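Local coordinates for protein ATP-dependent DNA helicase uvsW (Enterobacteria phage T4, PDB 1RIF) that couples ATP hydrolysis to 3'-5' translocation and unwinding of duplex DNA, and catalyses branch migration of Holliday junctions in phage recombination and repair, at residues K159-V164 with S224-M229; K189-G194 with P206-T211; V127-I132 with C252-G257. The protein carries 1 engineered substitution. One frame throughout, in Å; residues are numbered along the deposited sequence.

Interaction 1: K159-V164 with S224-M229; sequences KILIIV and SQFGMM
The Phe226 ring is covered on one face by Leu161, whose CB lies 3.7 Å from the ring centroid and 20° off the normal, a CH-pi contact displaced toward the CD2 rim. On the opposite face lies CG of Gln225, the ring's own neighbour in sequence, and in the plane at the ring edge sits the backbone N of Ile160. With CG anti to its carbonyl carbon (chi1 -60°), Phe226 brings CD2 against the 159-164 backbone, beside Ile160 and Leu161. Beyond the ring, Leu161 CD1 runs alongside Met229 CG at 3.9 Å, both side chains heading the same way. On the other side of the sheet, where Tyr152 of helix 141-155 packs, Ile160 CG2 lies beside Met228 CG at 4.1 Å.

Lys159 O is gripped twice: Gly227 N approaches at 2.8 Å in the carbonyl plane, and Met228 N adds a weak bond at 3.4 Å. This double use marks a beta bulge, where the pairing steps from Lys159-Phe226 to Ile160-Met228. On either side of it, Lys159 N binds Gln225 O (3.0 Å) and Leu161 N binds Met228 O (2.9 Å). The extended Lys159 chain runs past Gln225, and its NZ is hydrogen-bonded to Asn203 O. Paired parallel strands with apolar side chains on both faces are characteristic of the central sheet of a RecA-like P-loop NTPase domain, here the helicase ATP-binding domain, where 159-163 and 226-232 are neighbours.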
loop_
_atom_site.group_PDB
_atom_site.type_symbol
_atom_site.label_atom_id
_atom_site.label_comp_id
_atom_site.label_asym_id
_atom_site.label_seq_id
_atom_site.Cartn_x
_atom_site.Cartn_y
_atom_site.Cartn_z
ATOM N N LYS A 159 -4.726 10.046 -8.683
ATOM C CA LYS A 159 -5.329 10.433 -7.416
ATOM C C LYS A 159 -4.655 9.681 -6.284
ATOM O O LYS A 159 -3.888 8.739 -6.516
ATOM C CB LYS A 159 -6.821 10.124 -7.408
ATOM C CG LYS A 159 -7.658 11.100 -8.202
ATOM C CD LYS A 159 -9.124 10.794 -8.010
ATOM C CE LYS A 159 -10.005 11.816 -8.696
ATOM N NZ LYS A 159 -11.436 11.449 -8.514
ATOM N N ILE A 160 -4.948 10.107 -5.058
ATOM C CA ILE A 160 -4.392 9.488 -3.858
ATOM C C ILE A 160 -5.536 8.936 -2.998
ATOM O O ILE A 160 -6.499 9.655 -2.694
ATOM C CB ILE A 160 -3.572 10.508 -3.006
ATOM C CG1 ILE A 160 -2.501 11.191 -3.867
ATOM C CG2 ILE A 160 -2.900 9.792 -1.844
ATOM C CD1 ILE A 160 -2.758 12.681 -4.098
ATOM N N LEU A 161 -5.436 7.652 -2.637
ATOM C CA LEU A 161 -6.444 6.991 -1.803
ATOM C C LEU A 161 -5.830 6.790 -0.429
ATOM O O LEU A 161 -4.754 6.197 -0.309
ATOM C CB LEU A 161 -6.816 5.611 -2.358
ATOM C CG LEU A 161 -8.172 4.956 -2.031
ATOM C CD1 LEU A 161 -7.952 3.461 -1.903
ATOM C CD2 LEU A 161 -8.791 5.492 -0.762
ATOM N N ILE A 162 -6.509 7.284 0.601
ATOM C CA ILE A 162 -6.040 7.135 1.964
ATOM C C ILE A 162 -7.120 6.378 2.721
ATOM O O ILE A 162 -8.262 6.820 2.775
ATOM C CB ILE A 162 -5.795 8.508 2.609
ATOM C CG1 ILE A 162 -4.871 9.327 1.706
ATOM C CG2 ILE A 162 -5.153 8.342 3.997
ATOM C CD1 ILE A 162 -4.658 10.729 2.187
ATOM N N ILE A 163 -6.759 5.229 3.286
ATOM C CA ILE A 163 -7.704 4.393 4.032
ATOM C C ILE A 163 -7.457 4.533 5.538
ATOM O O ILE A 163 -6.346 4.333 6.008
ATOM C CB ILE A 163 -7.564 2.889 3.613
ATOM C CG1 ILE A 163 -7.732 2.756 2.090
ATOM C CG2 ILE A 163 -8.610 2.024 4.337
ATOM C CD1 ILE A 163 -7.575 1.326 1.541
ATOM N N VAL A 164 -8.489 4.894 6.290
ATOM C CA VAL A 164 -8.342 5.048 7.734
ATOM C C VAL A 164 -9.271 4.068 8.447
ATOM O O VAL A 164 -10.242 3.591 7.861
ATOM C CB VAL A 164 -8.636 6.518 8.203
ATOM C CG1 VAL A 164 -7.633 7.473 7.568
ATOM C CG2 VAL A 164 -10.070 6.915 7.875
ATOM N N SER A 224 -8.565 2.115 -10.541
ATOM C CA SER A 224 -7.581 2.420 -11.589
ATOM C C SER A 224 -7.106 3.874 -11.558
ATOM O O SER A 224 -6.016 4.188 -12.028
ATOM C CB SER A 224 -8.164 2.110 -12.970
ATOM O OG SER A 224 -8.562 0.752 -13.059
ATOM N N GLN A 225 -7.930 4.750 -10.991
ATOM C CA GLN A 225 -7.623 6.175 -10.906
ATOM C C GLN A 225 -6.566 6.555 -9.882
ATOM O O GLN A 225 -6.105 7.691 -9.879
ATOM C CB GLN A 225 -8.894 6.962 -10.596
ATOM C CG GLN A 225 -9.607 6.511 -9.334
ATOM C CD GLN A 225 -10.924 7.235 -9.130
ATOM O OE1 GLN A 225 -11.879 6.677 -8.582
ATOM N NE2 GLN A 225 -10.979 8.490 -9.561
ATOM N N PHE A 226 -6.166 5.617 -9.030
ATOM C CA PHE A 226 -5.183 5.940 -8.002
ATOM C C PHE A 226 -3.729 5.642 -8.321
ATOM O O PHE A 226 -3.397 4.558 -8.798
ATOM C CB PHE A 226 -5.580 5.270 -6.685
ATOM C CG PHE A 226 -6.920 5.712 -6.182
ATOM C CD1 PHE A 226 -8.049 4.913 -6.362
ATOM C CD2 PHE A 226 -7.073 6.965 -5.593
ATOM C CE1 PHE A 226 -9.308 5.360 -5.966
ATOM C CE2 PHE A 226 -8.331 7.422 -5.195
ATOM C CZ PHE A 226 -9.451 6.619 -5.382
ATOM N N GLY A 227 -2.869 6.628 -8.066
ATOM C CA GLY A 227 -1.448 6.465 -8.302
ATOM C C GLY A 227 -0.723 6.185 -6.993
ATOM O O GLY A 227 0.380 5.629 -6.972
ATOM N N MET A 228 -1.350 6.588 -5.895
ATOM C CA MET A 228 -0.795 6.381 -4.567
ATOM C C MET A 228 -1.914 5.996 -3.613
ATOM O O MET A 228 -3.025 6.494 -3.722
ATOM C CB MET A 228 -0.108 7.652 -4.063
ATOM C CG MET A 228 0.451 7.533 -2.651
ATOM S SD MET A 228 1.189 9.073 -2.030
ATOM C CE MET A 228 2.798 9.026 -2.848
ATOM N N MET A 229 -1.613 5.092 -2.688
ATOM C CA MET A 229 -2.584 4.626 -1.697
ATOM C C MET A 229 -1.868 4.419 -0.367
ATOM O O MET A 229 -0.745 3.908 -0.320
ATOM C CB MET A 229 -3.239 3.311 -2.167
ATOM C CG MET A 229 -4.239 2.672 -1.199
ATOM S SD MET A 229 -3.505 1.665 0.146
ATOM C CE MET A 229 -2.961 0.226 -0.755
#

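Interaction 2: K189-G194 with P206-T211; sequences KKIGGG and PVVVGT
Ile191 packs on Val208 and on the backbone of Gly210, just beyond the ladder that joins outermost strand 188-190 to strand 207-210 in the parallel, P-loop NTPase-type sheet. From CB, its CG1 branch stands between the backbone N and the carbonyl carbon (chi1 61°), which puts CG1 over the neighbouring backbone, 3.6 Å from Val209 O and 4.0 Å from Gly210 CA. Farther out, CD1 turns to Val208 CG1 at 4.1 Å. The other branch, CG2, reaches the same methyl at 3.9 Å, and the Ile191 side chain also packs on Trp222. Gly210 has no side chain, and its CA faces Ile191 CG1 directly.

Before this residue the strands pair in regular parallel fashion, Lys189 opposite Val208 and Lys190 opposite Val209. Lys189 both gives and receives: its N binds Val207 O at 2.8 Å, and its O accepts Val209 N at 2.9 Å. Ile191 N then continues the ladder to Val209 O. The long lysine tips leave the strand pair, Lys189 NZ going to Asn203 OD1 while the Lys190 chain packs on helix 167-180. Past Ile191 the strands part, Gly192 turning the chain with a positive phi, a conformation that suits glycine. Where they diverge, a water replaces the direct bonds, donating to Ile191 O at 2.7 Å and accepting at 2.9 Å from the backbone N of Thr211, the N-cap residue of helix 212-215.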
loop_
_atom_site.group_PDB
_atom_site.type_symbol
_atom_site.label_atom_id
_atom_site.label_comp_id
_atom_site.label_asym_id
_atom_site.label_seq_id
_atom_site.Cartn_x
_atom_site.Cartn_y
_atom_site.Cartn_z
ATOM N N LYS A 189 -11.839 14.614 -0.985
ATOM C CA LYS A 189 -13.178 14.035 -0.969
ATOM C C LYS A 189 -13.264 12.925 0.070
ATOM O O LYS A 189 -12.487 11.973 0.031
ATOM C CB LYS A 189 -13.524 13.451 -2.342
ATOM C CG LYS A 189 -14.883 12.775 -2.393
ATOM C CD LYS A 189 -15.076 11.974 -3.664
ATOM C CE LYS A 189 -16.460 11.329 -3.673
ATOM N NZ LYS A 189 -16.580 10.205 -4.658
ATOM N N LYS A 190 -14.193 13.043 1.007
ATOM C CA LYS A 190 -14.351 11.998 2.010
ATOM C C LYS A 190 -15.497 11.107 1.542
ATOM O O LYS A 190 -16.571 11.602 1.218
ATOM C CB LYS A 190 -14.669 12.609 3.380
ATOM C CG LYS A 190 -13.589 13.549 3.900
ATOM C CD LYS A 190 -13.842 13.973 5.333
ATOM C CE LYS A 190 -15.129 14.768 5.475
ATOM N NZ LYS A 190 -15.088 16.058 4.734
ATOM N N ILE A 191 -15.267 9.803 1.460
ATOM C CA ILE A 191 -16.332 8.904 1.030
ATOM C C ILE A 191 -16.847 8.082 2.203
ATOM O O ILE A 191 -16.169 7.949 3.222
ATOM C CB ILE A 191 -15.865 7.940 -0.085
ATOM C CG1 ILE A 191 -14.717 7.059 0.414
ATOM C CG2 ILE A 191 -15.436 8.732 -1.297
ATOM C CD1 ILE A 191 -14.288 5.995 -0.575
ATOM N N GLY A 192 -18.053 7.541 2.059
ATOM C CA GLY A 192 -18.634 6.737 3.120
ATOM C C GLY A 192 -19.540 7.498 4.074
ATOM O O GLY A 192 -20.234 8.438 3.674
ATOM N N GLY A 193 -19.525 7.089 5.343
ATOM C CA GLY A 193 -20.358 7.714 6.359
ATOM C C GLY A 193 -20.132 9.199 6.570
ATOM O O GLY A 193 -20.981 10.015 6.205
ATOM N N GLY A 194 -19.000 9.551 7.173
ATOM C CA GLY A 194 -18.690 10.953 7.408
ATOM C C GLY A 194 -18.130 11.573 6.143
ATOM O O GLY A 194 -17.368 12.541 6.186
ATOM N N PRO A 206 -8.212 15.337 -5.973
ATOM C CA PRO A 206 -7.080 14.402 -6.078
ATOM C C PRO A 206 -6.939 13.444 -4.880
ATOM O O PRO A 206 -6.435 12.333 -5.026
ATOM C CB PRO A 206 -5.875 15.334 -6.225
ATOM C CG PRO A 206 -6.306 16.554 -5.459
ATOM C CD PRO A 206 -7.729 16.730 -5.938
ATOM N N VAL A 207 -7.378 13.875 -3.699
ATOM C CA VAL A 207 -7.293 13.030 -2.513
ATOM C C VAL A 207 -8.656 12.470 -2.109
ATOM O O VAL A 207 -9.631 13.219 -1.966
ATOM C CB VAL A 207 -6.719 13.788 -1.286
ATOM C CG1 VAL A 207 -6.570 12.824 -0.116
ATOM C CG2 VAL A 207 -5.377 14.417 -1.628
ATOM N N VAL A 208 -8.703 11.150 -1.928
ATOM C CA VAL A 208 -9.918 10.450 -1.513
ATOM C C VAL A 208 -9.647 9.725 -0.187
ATOM O O VAL A 208 -8.700 8.956 -0.076
ATOM C CB VAL A 208 -10.376 9.425 -2.578
ATOM C CG1 VAL A 208 -11.646 8.735 -2.120
ATOM C CG2 VAL A 208 -10.618 10.134 -3.917
ATOM N N VAL A 209 -10.480 9.981 0.815
ATOM C CA VAL A 209 -10.290 9.367 2.120
ATOM C C VAL A 209 -11.493 8.560 2.593
ATOM O O VAL A 209 -12.628 9.043 2.582
ATOM C CB VAL A 209 -9.975 10.438 3.182
ATOM C CG1 VAL A 209 -9.719 9.775 4.534
ATOM C CG2 VAL A 209 -8.762 11.272 2.739
ATOM N N GLY A 210 -11.232 7.332 3.021
ATOM C CA GLY A 210 -12.303 6.481 3.499
ATOM C C GLY A 210 -11.834 5.333 4.373
ATOM O O GLY A 210 -10.655 5.212 4.702
ATOM N N THR A 211 -12.777 4.486 4.756
ATOM C CA THR A 211 -12.481 3.343 5.598
ATOM C C THR A 211 -12.535 2.106 4.720
ATOM O O THR A 211 -13.014 2.170 3.590
ATOM C CB THR A 211 -13.530 3.201 6.714
ATOM O OG1 THR A 211 -14.814 2.988 6.127
ATOM C CG2 THR A 211 -13.588 4.461 7.562
HETATM O O HOH W 1 -15.445 5.668 4.541
#

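Interaction 3: V127-I132 with C252-G257; sequences VNRRRI and CMFKFG
Arg129 packs tightly across both Met253 and Phe254, at the corner where helix 116-128 ends and the chain enters strand 130-133. Met253 SD sits over one face of its guanidinium, 3.7 Å from NH2 and offset toward the rim. Arg129 CG stands over a face of the Phe254 ring, also near its rim, while the guanidinium plane is turned 86° from that ring. A bend at chi2 (66°) carries the arginine past both residues to a salt bridge with Glu89. Its positive phi lets the backbone leave the helix and offer Arg129 O to the next strand, where Lys255 N binds it at 3.2 Å and Phe256 CZ comes within 3.4 Å.

From here strands 130-132 and 254-257 run 3° apart, their axes 4.9 Å from each other; Arg131 N to Lys255 O is long and bent (3.3 Å), while Gly257 N to Arg131 O (3.1 Å) is straighter. These strands are neighbours in the parallel P-loop NTPase sheet, and 130-133 leads into the predicted ATP-binding loop that begins at Leu135. Gly257 brings only backbone up to Ile132, whose side chain packs on Val273 and Phe276 of helix 269-276.

The looser, hydrated side is that of Arg130, where a water stands between its guanidinium and the backbone of Cys252. Bent at chi3, Arg130 makes a weak bond of 3.0 Å from NH2 to Met253 O. Its NE donates at 2.6 Å to the water, which probably donates to Cys252 O. Arg131 turns away, and NH1 pairs with Glu124. The charges of Arg129 and Arg131 are thus probably largely offset by carboxylates, whereas Arg130, with Lys255 nearby, relies on a carbonyl, the water and a cation-pi contact with Phe62, which would only partly ease its charge.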
loop_
_atom_site.group_PDB
_atom_site.type_symbol
_atom_site.label_atom_id
_atom_site.label_comp_id
_atom_site.label_asym_id
_atom_site.label_seq_id
_atom_site.Cartn_x
_atom_site.Cartn_y
_atom_site.Cartn_z
ATOM N N VAL A 127 11.351 6.996 -2.467
ATOM C CA VAL A 127 12.394 6.357 -3.266
ATOM C C VAL A 127 12.056 4.909 -3.642
ATOM O O VAL A 127 12.160 4.508 -4.808
ATOM C CB VAL A 127 13.737 6.350 -2.520
ATOM C CG1 VAL A 127 14.756 5.548 -3.301
ATOM C CG2 VAL A 127 14.228 7.765 -2.331
ATOM N N ASN A 128 11.639 4.137 -2.645
ATOM C CA ASN A 128 11.316 2.735 -2.846
ATOM C C ASN A 128 9.893 2.444 -3.316
ATOM O O ASN A 128 9.536 1.290 -3.542
ATOM C CB ASN A 128 11.645 1.980 -1.567
ATOM C CG ASN A 128 13.107 2.094 -1.209
ATOM O OD1 ASN A 128 13.962 1.505 -1.870
ATOM N ND2 ASN A 128 13.409 2.879 -0.178
ATOM N N ARG A 129 9.090 3.495 -3.470
ATOM C CA ARG A 129 7.717 3.372 -3.970
ATOM C C ARG A 129 6.691 2.716 -3.050
ATOM O O ARG A 129 5.565 3.203 -2.943
ATOM C CB ARG A 129 7.705 2.629 -5.318
ATOM C CG ARG A 129 7.634 3.516 -6.564
ATOM C CD ARG A 129 8.886 4.353 -6.731
ATOM N NE ARG A 129 8.877 5.196 -7.934
ATOM C CZ ARG A 129 9.068 4.762 -9.183
ATOM N NH1 ARG A 129 9.281 3.475 -9.439
ATOM N NH2 ARG A 129 9.083 5.631 -10.179
ATOM N N ARG A 130 7.054 1.614 -2.398
ATOM C CA ARG A 130 6.099 0.939 -1.526
ATOM C C ARG A 130 6.759 0.293 -0.317
ATOM O O ARG A 130 7.675 -0.514 -0.465
ATOM C CB ARG A 130 5.309 -0.104 -2.337
ATOM C CG ARG A 130 6.163 -1.207 -2.964
ATOM C CD ARG A 130 5.451 -1.892 -4.133
ATOM N NE ARG A 130 5.312 -1.005 -5.287
ATOM C CZ ARG A 130 6.316 -0.615 -6.075
ATOM N NH1 ARG A 130 7.558 -1.034 -5.852
ATOM N NH2 ARG A 130 6.078 0.214 -7.090
ATOM N N ARG A 131 6.285 0.659 0.876
ATOM C CA ARG A 131 6.818 0.135 2.132
ATOM C C ARG A 131 5.772 0.072 3.235
ATOM O O ARG A 131 4.717 0.709 3.163
ATOM C CB ARG A 131 7.941 1.029 2.679
ATOM C CG ARG A 131 9.114 1.262 1.777
ATOM C CD ARG A 131 10.283 0.370 2.137
ATOM N NE ARG A 131 10.747 -0.364 0.962
ATOM C CZ ARG A 131 12.017 -0.654 0.710
ATOM N NH1 ARG A 131 12.967 -0.264 1.553
ATOM N NH2 ARG A 131 12.335 -1.334 -0.386
ATOM N N ILE A 132 6.084 -0.712 4.262
ATOM C CA ILE A 132 5.245 -0.780 5.442
ATOM C C ILE A 132 6.105 0.085 6.347
ATOM O O ILE A 132 7.208 -0.307 6.719
ATOM C CB ILE A 132 5.153 -2.175 6.072
ATOM C CG1 ILE A 132 4.219 -3.075 5.262
ATOM C CG2 ILE A 132 4.633 -2.050 7.489
ATOM C CD1 ILE A 132 4.130 -4.480 5.819
ATOM N N CYS A 252 -1.460 1.853 -9.191
ATOM C CA CYS A 252 -0.969 2.359 -7.909
ATOM C C CYS A 252 0.515 2.129 -7.652
ATOM O O CYS A 252 0.911 1.227 -6.914
ATOM C CB CYS A 252 -1.785 1.761 -6.764
ATOM S SG CYS A 252 -1.907 2.856 -5.337
ATOM N N MET A 253 1.319 3.003 -8.249
ATOM C CA MET A 253 2.762 2.971 -8.162
ATOM C C MET A 253 3.257 3.110 -6.719
ATOM O O MET A 253 4.231 2.463 -6.324
ATOM C CB MET A 253 3.310 4.102 -9.032
ATOM C CG MET A 253 4.773 4.003 -9.397
ATOM S SD MET A 253 5.355 5.589 -10.061
ATOM C CE MET A 253 3.846 6.199 -10.919
ATOM N N PHE A 254 2.596 3.958 -5.937
ATOM C CA PHE A 254 2.986 4.148 -4.544
ATOM C C PHE A 254 1.945 3.531 -3.624
ATOM O O PHE A 254 0.747 3.721 -3.808
ATOM C CB PHE A 254 3.123 5.638 -4.183
ATOM C CG PHE A 254 4.205 6.361 -4.940
ATOM C CD1 PHE A 254 3.937 6.953 -6.174
ATOM C CD2 PHE A 254 5.495 6.441 -4.420
ATOM C CE1 PHE A 254 4.935 7.615 -6.879
ATOM C CE2 PHE A 254 6.502 7.102 -5.116
ATOM C CZ PHE A 254 6.220 7.692 -6.352
ATOM N N LYS A 255 2.413 2.780 -2.637
ATOM C CA LYS A 255 1.532 2.153 -1.674
ATOM C C LYS A 255 2.247 2.116 -0.350
ATOM O O LYS A 255 3.390 1.675 -0.274
ATOM C CB LYS A 255 1.138 0.741 -2.122
ATOM C CG LYS A 255 0.106 0.752 -3.242
ATOM C CD LYS A 255 -0.602 -0.587 -3.402
ATOM C CE LYS A 255 0.303 -1.632 -4.007
ATOM N NZ LYS A 255 -0.412 -2.920 -4.133
ATOM N N PHE A 256 1.576 2.601 0.690
ATOM C CA PHE A 256 2.155 2.639 2.026
ATOM C C PHE A 256 1.217 2.166 3.124
ATOM O O PHE A 256 0.033 2.494 3.144
ATOM C CB PHE A 256 2.626 4.058 2.367
ATOM C CG PHE A 256 3.569 4.641 1.348
ATOM C CD1 PHE A 256 3.176 5.703 0.543
ATOM C CD2 PHE A 256 4.839 4.105 1.173
ATOM C CE1 PHE A 256 4.039 6.220 -0.427
ATOM C CE2 PHE A 256 5.701 4.612 0.213
ATOM C CZ PHE A 256 5.300 5.671 -0.589
ATOM N N GLY A 257 1.770 1.372 4.030
ATOM C CA GLY A 257 1.019 0.902 5.175
ATOM C C GLY A 257 1.744 1.523 6.356
ATOM O O GLY A 257 2.970 1.542 6.374
HETATM O O HOH W 2 3.019 -0.683 -6.472
#

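Going from the N terminus, the chain leaves helix 116-128 through 127-132, which meets its partner only at 252-257, so interaction 3 closes the longest loop. Within that loop, 159-164 returns to 224-229 in interaction 1, and within this second loop 189-194 meets 206-211 in interaction 2, the shortest closure; none of them cross. All three belong to one seven-stranded parallel sheet. Interactions 1 and 2 join where strand 159-163 lies against 207-210, with Ile160 N 2.7 Å from Pro206 O. Interactions 1 and 3 join through Met229 and Phe256, strands 226-232 and 254-258 being neighbours. Together they span the sheet from outermost strand 188-190 to strand 130-133.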